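Local coordinates for protein FACT-Spt16 (Cicer arietinum, PDB 5CE6) that probably acts, as the Spt16 subunit of the FACT histone chaperone complex, in binding histones H3-H4 through its N-terminal domain during transcription, at residues Q325-Q336 / V424-T432; A338-G346 / I433-V442. One frame throughout, in Å; residues are numbered along the deposited sequence.

In the fold
Interactions 1 and 2 illustrate how one helix and one strand can be joined twice, with the chemistry changing along their length. Both use helix 323-342 and strand 424-435 in the M24-like part of the chain. Interaction 1 is the core layer: leucines fill its middle, a methylene lies over the face of a ring at one end, and a buried amide-to-carboxylate hydrogen bond closes the other. Interaction 2, its centre 20 Å away, covers the helix's C-terminal end, the loop beyond and the edge strand 440-442; it is smaller, partly exposed and mostly isoleucine, leucine and proline. The two touch where Asp-431 packs against Val-442.

Interaction 1 of 2, residues Q325-Q336 / V424-T432; sequences QSKAYEVLLKAQ and VFSLLLADT
Leu-427 and Leu-429 of strand 424-432 pack against the sheet-facing side of helix 325-336, a helix-on-sheet layer of the pita-bread fold shared with the M24 metallopeptidases. The two elements run roughly parallel, 28° apart, with their axes 8.9 Å from each other.

Aliphatic packing carries the middle. Leu-427 ends in a CD1 methyl that lies 3.5 Å from Ala-328 CB, while Leu-332 passes it in the opposite sense and sets CD2 3.7 Å from Leu-427 CB. Leu-429, the residue most fully covered here, splits its branches: CD1 reaches the helix backbone, 3.5 Å from Leu-333 CA, and CD2 meets the phenol end of Tyr-329, at 3.6 Å from OH. That hydroxyl is hydrogen-bonded to the carbonyl of Lys-449.

At the strand's start the contact is CH-pi. Phe-425 points toward the helix and has CG between its backbone N and carbonyl carbon (chi1 70°), which presents one ring face to Gln-325 CG, 3.7 Å from the ring centroid. The amide beyond it is turned almost perpendicular to the ring, and its NE2 bonds to the carbonyl of Ala-295, a potassium-site residue.

The far end is polar and buried. Bent at chi2 (-136°), Gln-336 sends NE2 to Asp-431 OD2, 3.0 Å away. Asp-431 is shared among Arg-315, Thr-444 and Lys-449, so its carboxylate is probably kept ionised, and Lys-449 also bonds Gln-336 OE1. A leucine in place of Gln-336 would probably leave Asp-431 without its amide donor and Lys-449 without one of its acceptors, in a buried setting. The NE2 bond is nearly straight, uses the anti lone pair of OD2 and lies close to the amide plane.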
loop_
_atom_site.group_PDB
_atom_site.type_symbol
_atom_site.label_atom_id
_atom_site.label_comp_id
_atom_site.label_asym_id
_atom_site.label_seq_id
_atom_site.Cartn_x
_atom_site.Cartn_y
_atom_site.Cartn_z
ATOM N N GLN A 325 22.849 -19.899 3.029
ATOM C CA GLN A 325 21.576 -19.519 2.400
ATOM C C GLN A 325 20.424 -20.273 3.063
ATOM O O GLN A 325 19.361 -19.709 3.297
ATOM C CB GLN A 325 21.605 -19.815 0.901
ATOM C CG GLN A 325 22.596 -18.951 0.089
ATOM C CD GLN A 325 22.827 -19.482 -1.311
ATOM O OE1 GLN A 325 22.733 -20.688 -1.554
ATOM N NE2 GLN A 325 23.150 -18.583 -2.245
ATOM N N SER A 326 20.656 -21.548 3.384
ATOM C CA SER A 326 19.626 -22.383 3.979
ATOM C C SER A 326 19.308 -21.914 5.387
ATOM O O SER A 326 18.138 -21.756 5.748
ATOM C CB SER A 326 20.096 -23.844 4.046
ATOM O OG SER A 326 20.301 -24.372 2.751
ATOM N N LYS A 327 20.355 -21.721 6.189
ATOM C CA LYS A 327 20.182 -21.240 7.556
ATOM C C LYS A 327 19.494 -19.880 7.569
ATOM O O LYS A 327 18.549 -19.659 8.326
ATOM C CB LYS A 327 21.525 -21.125 8.280
ATOM C CG LYS A 327 21.384 -20.517 9.679
ATOM C CD LYS A 327 22.714 -20.372 10.416
ATOM C CE LYS A 327 22.489 -19.711 11.781
ATOM N NZ LYS A 327 23.740 -19.472 12.557
ATOM N N ALA A 328 19.974 -18.960 6.736
ATOM C CA ALA A 328 19.400 -17.626 6.716
ATOM C C ALA A 328 17.912 -17.684 6.387
ATOM O O ALA A 328 17.113 -16.936 6.951
ATOM C CB ALA A 328 20.123 -16.759 5.710
ATOM N N TYR A 329 17.535 -18.560 5.464
ATOM C CA TYR A 329 16.133 -18.650 5.110
ATOM C C TYR A 329 15.311 -19.155 6.289
ATOM O O TYR A 329 14.244 -18.616 6.570
ATOM C CB TYR A 329 15.881 -19.507 3.860
ATOM C CG TYR A 329 14.407 -19.567 3.547
ATOM C CD1 TYR A 329 13.616 -20.594 4.037
ATOM C CD2 TYR A 329 13.795 -18.562 2.803
ATOM C CE1 TYR A 329 12.280 -20.635 3.789
ATOM C CE2 TYR A 329 12.441 -18.593 2.563
ATOM C CZ TYR A 329 11.692 -19.630 3.049
ATOM O OH TYR A 329 10.349 -19.671 2.806
ATOM N N GLU A 330 15.810 -20.181 6.975
ATOM C CA GLU A 330 15.108 -20.724 8.132
ATOM C C GLU A 330 14.921 -19.654 9.197
ATOM O O GLU A 330 13.829 -19.534 9.785
ATOM C CB GLU A 330 15.864 -21.926 8.704
ATOM C CG GLU A 330 15.898 -23.108 7.759
ATOM C CD GLU A 330 16.468 -24.351 8.406
ATOM O OE1 GLU A 330 15.706 -25.321 8.595
ATOM O OE2 GLU A 330 17.673 -24.359 8.724
ATOM N N VAL A 331 15.973 -18.867 9.415
ATOM C CA VAL A 331 15.935 -17.789 10.405
ATOM C C VAL A 331 14.958 -16.686 9.989
ATOM O O VAL A 331 14.171 -16.187 10.807
ATOM C CB VAL A 331 17.333 -17.213 10.661
ATOM C CG1 VAL A 331 17.265 -16.033 11.621
ATOM C CG2 VAL A 331 18.255 -18.302 11.227
ATOM N N LEU A 332 14.996 -16.317 8.711
ATOM C CA LEU A 332 14.066 -15.308 8.196
ATOM C C LEU A 332 12.618 -15.739 8.382
ATOM O O LEU A 332 11.775 -14.937 8.783
ATOM C CB LEU A 332 14.334 -15.016 6.717
ATOM C CG LEU A 332 13.400 -13.934 6.155
ATOM C CD1 LEU A 332 13.704 -12.613 6.858
ATOM C CD2 LEU A 332 13.604 -13.791 4.649
ATOM N N LEU A 333 12.321 -16.996 8.068
ATOM C CA LEU A 333 10.968 -17.512 8.247
ATOM C C LEU A 333 10.508 -17.433 9.708
ATOM O O LEU A 333 9.382 -17.003 9.996
ATOM C CB LEU A 333 10.874 -18.948 7.708
ATOM C CG LEU A 333 9.549 -19.681 7.939
ATOM C CD1 LEU A 333 8.377 -18.908 7.343
ATOM C CD2 LEU A 333 9.634 -21.062 7.330
ATOM N N LYS A 334 11.377 -17.835 10.627
ATOM C CA LYS A 334 11.046 -17.821 12.052
ATOM C C LYS A 334 10.851 -16.375 12.519
ATOM O O LYS A 334 9.959 -16.081 13.320
ATOM C CB LYS A 334 12.155 -18.528 12.841
ATOM C CG LYS A 334 11.918 -18.663 14.331
ATOM C CD LYS A 334 13.065 -19.470 14.950
ATOM C CE LYS A 334 12.971 -19.533 16.464
ATOM N NZ LYS A 334 14.067 -20.393 17.013
ATOM N N ALA A 335 11.669 -15.470 11.990
ATOM C CA ALA A 335 11.548 -14.057 12.334
ATOM C C ALA A 335 10.257 -13.454 11.795
ATOM O O ALA A 335 9.587 -12.679 12.487
ATOM C CB ALA A 335 12.756 -13.276 11.839
ATOM N N GLN A 336 9.915 -13.787 10.551
ATOM C CA GLN A 336 8.680 -13.276 9.962
ATOM C C GLN A 336 7.468 -13.779 10.733
ATOM O O GLN A 336 6.519 -13.032 10.978
ATOM C CB GLN A 336 8.554 -13.682 8.489
ATOM C CG GLN A 336 7.458 -12.875 7.735
ATOM C CD GLN A 336 6.576 -13.735 6.842
ATOM O OE1 GLN A 336 6.586 -14.959 6.931
ATOM N NE2 GLN A 336 5.794 -13.084 5.976
ATOM N N VAL A 424 26.950 -12.281 -3.003
ATOM C CA VAL A 424 26.121 -11.471 -2.134
ATOM C C VAL A 424 24.683 -11.761 -2.552
ATOM O O VAL A 424 24.350 -11.683 -3.739
ATOM C CB VAL A 424 26.448 -9.981 -2.311
ATOM C CG1 VAL A 424 25.566 -9.136 -1.430
ATOM C CG2 VAL A 424 27.914 -9.725 -1.998
ATOM N N PHE A 425 23.833 -12.125 -1.592
ATOM C CA PHE A 425 22.445 -12.446 -1.900
ATOM C C PHE A 425 21.501 -11.832 -0.882
ATOM O O PHE A 425 21.926 -11.363 0.174
ATOM C CB PHE A 425 22.226 -13.962 -1.961
ATOM C CG PHE A 425 22.310 -14.646 -0.622
ATOM C CD1 PHE A 425 23.540 -14.982 -0.073
ATOM C CD2 PHE A 425 21.154 -14.957 0.087
ATOM C CE1 PHE A 425 23.621 -15.618 1.157
ATOM C CE2 PHE A 425 21.221 -15.584 1.320
ATOM C CZ PHE A 425 22.458 -15.922 1.863
ATOM N N SER A 426 20.215 -11.827 -1.205
ATOM C CA SER A 426 19.207 -11.357 -0.268
ATOM C C SER A 426 18.076 -12.382 -0.205
ATOM O O SER A 426 17.997 -13.278 -1.048
ATOM C CB SER A 426 18.673 -9.977 -0.695
ATOM O OG SER A 426 19.734 -9.020 -0.724
ATOM N N LEU A 427 17.227 -12.267 0.814
ATOM C CA LEU A 427 16.057 -13.136 0.982
ATOM C C LEU A 427 14.882 -12.277 1.398
ATOM O O LEU A 427 15.073 -11.275 2.089
ATOM C CB LEU A 427 16.296 -14.179 2.076
ATOM C CG LEU A 427 17.529 -15.074 1.943
ATOM C CD1 LEU A 427 17.758 -15.839 3.251
ATOM C CD2 LEU A 427 17.396 -16.033 0.800
ATOM N N LEU A 428 13.676 -12.689 1.022
ATOM C CA LEU A 428 12.470 -11.907 1.313
ATOM C C LEU A 428 11.246 -12.788 1.518
ATOM O O LEU A 428 10.996 -13.723 0.737
ATOM C CB LEU A 428 12.219 -10.918 0.167
ATOM C CG LEU A 428 10.971 -10.046 0.324
ATOM C CD1 LEU A 428 11.150 -9.093 1.498
ATOM C CD2 LEU A 428 10.749 -9.272 -0.967
ATOM N N LEU A 429 10.482 -12.491 2.568
ATOM C CA LEU A 429 9.197 -13.133 2.805
ATOM C C LEU A 429 8.157 -12.061 3.069
ATOM O O LEU A 429 8.386 -11.156 3.870
ATOM C CB LEU A 429 9.265 -14.080 4.008
ATOM C CG LEU A 429 9.960 -15.417 3.783
ATOM C CD1 LEU A 429 10.051 -16.171 5.105
ATOM C CD2 LEU A 429 9.172 -16.238 2.775
ATOM N N ALA A 430 7.012 -12.154 2.403
ATOM C CA ALA A 430 5.921 -11.223 2.686
ATOM C C ALA A 430 4.588 -11.925 2.662
ATOM O O ALA A 430 4.345 -12.798 1.824
ATOM C CB ALA A 430 5.912 -10.047 1.703
ATOM N N ASP A 431 3.721 -11.518 3.584
ATOM C CA ASP A 431 2.326 -11.949 3.567
ATOM C C ASP A 431 1.393 -10.808 3.915
ATOM O O ASP A 431 1.813 -9.820 4.517
ATOM C CB ASP A 431 2.099 -13.073 4.576
ATOM C CG ASP A 431 2.651 -14.396 4.108
ATOM O OD1 ASP A 431 1.965 -15.081 3.322
ATOM O OD2 ASP A 431 3.766 -14.743 4.516
ATOM N N THR A 432 0.112 -10.972 3.574
ATOM C CA THR A 432 -0.919 -9.995 3.967
ATOM C C THR A 432 -1.694 -10.576 5.133
ATOM O O THR A 432 -2.151 -11.719 5.077
ATOM C CB THR A 432 -1.869 -9.673 2.818
ATOM O OG1 THR A 432 -1.096 -9.190 1.720
ATOM C CG2 THR A 432 -2.860 -8.592 3.226
#

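Interaction 2 of 2, residues A338-G346 / I433-V442; sequences AVIGSLKPG and IIINKDKTDV
Leu-343 meets Ile-433 and Ile-435 where helix 323-342 gives way to a loop, and here the packing is tight. Leu-343 CD1 comes within 3.5 Å of Ile-433 CD1, the two side chains crossing at about a right angle. Ile-433 gets there with CG1 between its backbone N and carbonyl carbon (chi1 74°), which brings the CD1 methyl to the leucine. Ile-435 CD1 lies 3.4 Å from Leu-343 O. Val-406 and Val-398 help enclose this patch.

Nearer the surface the contact loosens. Beside the last turn of the helix Ile-340 CG2 approaches Val-442 CG2 at 4.0 Å, both residues partly exposed. On the side of the turn between the strands, Ile-435 CG2 slides along the proline ring, 3.7 Å from Pro-345 CD, and the ring faces Asn-436. Lys-344 is partly exposed at the surface. The Lys-344 chain, folded at chi2 and chi4, passes CE 3.6 Å from Thr-440 OG1 and brings NZ back to the carbonyl of Gly-341. Thr-440 OG1 stands 3.0 Å from the O of Leu-343, the central residue of an inverse gamma turn. The chemistry thus implies a mainly apolar seam beside the end of the helix, with the Thr-440 hydroxyl and the Leu-343 carbonyl as a polar point where it meets the partly exposed side.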
loop_
_atom_site.group_PDB
_atom_site.type_symbol
_atom_site.label_atom_id
_atom_site.label_comp_id
_atom_site.label_asym_id
_atom_site.label_seq_id
_atom_site.Cartn_x
_atom_site.Cartn_y
_atom_site.Cartn_z
ATOM N N ALA A 338 7.417 -14.524 13.792
ATOM C CA ALA A 338 7.423 -13.851 15.091
ATOM C C ALA A 338 6.777 -12.470 15.001
ATOM O O ALA A 338 6.080 -12.040 15.927
ATOM C CB ALA A 338 8.850 -13.757 15.667
ATOM N N VAL A 339 7.010 -11.769 13.892
ATOM C CA VAL A 339 6.328 -10.501 13.676
ATOM C C VAL A 339 4.832 -10.733 13.607
ATOM O O VAL A 339 4.056 -10.039 14.271
ATOM C CB VAL A 339 6.803 -9.799 12.391
ATOM C CG1 VAL A 339 6.034 -8.507 12.175
ATOM C CG2 VAL A 339 8.287 -9.499 12.494
ATOM N N ILE A 340 4.430 -11.706 12.798
ATOM C CA ILE A 340 3.001 -11.991 12.621
ATOM C C ILE A 340 2.355 -12.349 13.953
ATOM O O ILE A 340 1.257 -11.868 14.284
ATOM C CB ILE A 340 2.800 -13.118 11.588
ATOM C CG1 ILE A 340 3.237 -12.627 10.199
ATOM C CG2 ILE A 340 1.351 -13.571 11.567
ATOM C CD1 ILE A 340 3.256 -13.726 9.139
ATOM N N GLY A 341 3.048 -13.176 14.730
ATOM C CA GLY A 341 2.535 -13.605 16.020
ATOM C C GLY A 341 2.451 -12.488 17.039
ATOM O O GLY A 341 1.732 -12.606 18.032
ATOM N N SER A 342 3.189 -11.407 16.807
ATOM C CA SER A 342 3.199 -10.278 17.730
ATOM C C SER A 342 2.218 -9.187 17.339
ATOM O O SER A 342 1.981 -8.260 18.111
ATOM C CB SER A 342 4.606 -9.684 17.848
ATOM O OG SER A 342 5.502 -10.596 18.447
ATOM N N LEU A 343 1.658 -9.279 16.137
ATOM C CA LEU A 343 0.689 -8.277 15.692
ATOM C C LEU A 343 -0.703 -8.624 16.217
ATOM O O LEU A 343 -1.502 -9.273 15.541
ATOM C CB LEU A 343 0.697 -8.138 14.169
ATOM C CG LEU A 343 1.966 -7.464 13.654
ATOM C CD1 LEU A 343 2.070 -7.601 12.147
ATOM C CD2 LEU A 343 2.001 -5.988 14.056
ATOM N N LYS A 344 -0.960 -8.214 17.456
ATOM C CA LYS A 344 -2.203 -8.522 18.147
ATOM C C LYS A 344 -2.690 -7.231 18.761
ATOM O O LYS A 344 -1.874 -6.389 19.138
ATOM C CB LYS A 344 -1.958 -9.543 19.264
ATOM C CG LYS A 344 -1.406 -10.881 18.806
ATOM C CD LYS A 344 -2.466 -11.704 18.097
ATOM C CE LYS A 344 -1.876 -12.981 17.505
ATOM N NZ LYS A 344 -1.156 -13.789 18.528
ATOM N N PRO A 345 -4.020 -7.059 18.860
ATOM C CA PRO A 345 -4.548 -5.812 19.427
ATOM C C PRO A 345 -3.922 -5.482 20.784
ATOM O O PRO A 345 -3.839 -6.340 21.667
ATOM C CB PRO A 345 -6.045 -6.105 19.566
ATOM C CG PRO A 345 -6.322 -7.064 18.431
ATOM C CD PRO A 345 -5.099 -7.952 18.394
ATOM N N GLY A 346 -3.459 -4.244 20.925
ATOM C CA GLY A 346 -2.907 -3.786 22.183
ATOM C C GLY A 346 -1.388 -3.800 22.202
ATOM O O GLY A 346 -0.774 -3.226 23.101
ATOM N N ILE A 433 -1.801 -9.816 6.217
ATOM C CA ILE A 433 -2.495 -10.347 7.396
ATOM C C ILE A 433 -3.602 -9.401 7.847
ATOM O O ILE A 433 -3.487 -8.182 7.683
ATOM C CB ILE A 433 -1.535 -10.647 8.557
ATOM C CG1 ILE A 433 -1.067 -9.362 9.224
ATOM C CG2 ILE A 433 -0.336 -11.503 8.094
ATOM C CD1 ILE A 433 -0.292 -9.630 10.500
ATOM N N ILE A 434 -4.670 -9.969 8.406
ATOM C CA ILE A 434 -5.804 -9.171 8.869
ATOM C C ILE A 434 -5.874 -9.307 10.376
ATOM O O ILE A 434 -5.839 -10.414 10.896
ATOM C CB ILE A 434 -7.136 -9.686 8.292
ATOM C CG1 ILE A 434 -7.035 -9.857 6.777
ATOM C CG2 ILE A 434 -8.291 -8.748 8.679
ATOM C CD1 ILE A 434 -7.161 -8.596 6.023
ATOM N N ILE A 435 -5.949 -8.185 11.087
ATOM C CA ILE A 435 -6.019 -8.251 12.544
ATOM C C ILE A 435 -7.470 -8.301 12.961
ATOM O O ILE A 435 -8.182 -7.312 12.855
ATOM C CB ILE A 435 -5.384 -7.030 13.242
ATOM C CG1 ILE A 435 -3.958 -6.788 12.727
ATOM C CG2 ILE A 435 -5.421 -7.222 14.773
ATOM C CD1 ILE A 435 -3.028 -8.004 12.807
ATOM N N ASN A 436 -7.914 -9.458 13.425
ATOM C CA ASN A 436 -9.245 -9.528 14.014
ATOM C C ASN A 436 -9.116 -9.507 15.529
ATOM O O ASN A 436 -8.014 -9.634 16.066
ATOM C CB ASN A 436 -9.997 -10.768 13.529
ATOM C CG ASN A 436 -10.172 -10.788 12.016
ATOM O OD1 ASN A 436 -10.707 -9.855 11.432
ATOM N ND2 ASN A 436 -9.697 -11.854 11.378
ATOM N N LYS A 437 -10.241 -9.351 16.220
ATOM C CA LYS A 437 -10.228 -9.249 17.673
ATOM C C LYS A 437 -9.636 -10.494 18.327
ATOM O O LYS A 437 -8.855 -10.403 19.278
ATOM C CB LYS A 437 -11.649 -9.010 18.190
ATOM C CG LYS A 437 -11.761 -8.957 19.696
ATOM C CD LYS A 437 -12.890 -8.025 20.112
ATOM C CE LYS A 437 -13.838 -8.716 21.063
ATOM N NZ LYS A 437 -13.076 -9.426 22.125
ATOM N N ASP A 438 -9.986 -11.656 17.784
ATOM C CA ASP A 438 -9.675 -12.928 18.414
ATOM C C ASP A 438 -8.571 -13.730 17.726
ATOM O O ASP A 438 -8.056 -14.695 18.291
ATOM C CB ASP A 438 -10.946 -13.773 18.476
ATOM C CG ASP A 438 -11.630 -13.884 17.126
ATOM O OD1 ASP A 438 -11.522 -12.935 16.315
ATOM O OD2 ASP A 438 -12.274 -14.926 16.878
ATOM N N LYS A 439 -8.215 -13.347 16.503
ATOM C CA LYS A 439 -7.172 -14.054 15.771
ATOM C C LYS A 439 -6.606 -13.196 14.654
ATOM O O LYS A 439 -7.244 -12.258 14.185
ATOM C CB LYS A 439 -7.696 -15.373 15.193
ATOM C CG LYS A 439 -8.607 -15.203 13.985
ATOM C CD LYS A 439 -9.185 -16.537 13.531
ATOM C CE LYS A 439 -10.419 -16.345 12.656
ATOM N NZ LYS A 439 -10.123 -15.776 11.314
ATOM N N THR A 440 -5.397 -13.536 14.241
ATOM C CA THR A 440 -4.746 -12.839 13.152
ATOM C C THR A 440 -4.750 -13.755 11.940
ATOM O O THR A 440 -4.216 -14.860 11.997
ATOM C CB THR A 440 -3.330 -12.447 13.564
ATOM O OG1 THR A 440 -3.411 -11.433 14.578
ATOM C CG2 THR A 440 -2.530 -11.920 12.364
ATOM N N ASP A 441 -5.375 -13.299 10.858
ATOM C CA ASP A 441 -5.573 -14.115 9.662
ATOM C C ASP A 441 -4.487 -13.847 8.638
ATOM O O ASP A 441 -4.338 -12.719 8.185
ATOM C CB ASP A 441 -6.926 -13.808 9.015
ATOM C CG ASP A 441 -8.092 -14.165 9.900
ATOM O OD1 ASP A 441 -7.911 -15.005 10.807
ATOM O OD2 ASP A 441 -9.193 -13.612 9.684
ATOM N N VAL A 442 -3.735 -14.878 8.262
ATOM C CA VAL A 442 -2.759 -14.713 7.182
ATOM C C VAL A 442 -3.502 -15.071 5.904
ATOM O O VAL A 442 -3.748 -16.241 5.639
ATOM C CB VAL A 442 -1.549 -15.628 7.344
ATOM C CG1 VAL A 442 -0.570 -15.419 6.175
ATOM C CG2 VAL A 442 -0.839 -15.334 8.658
#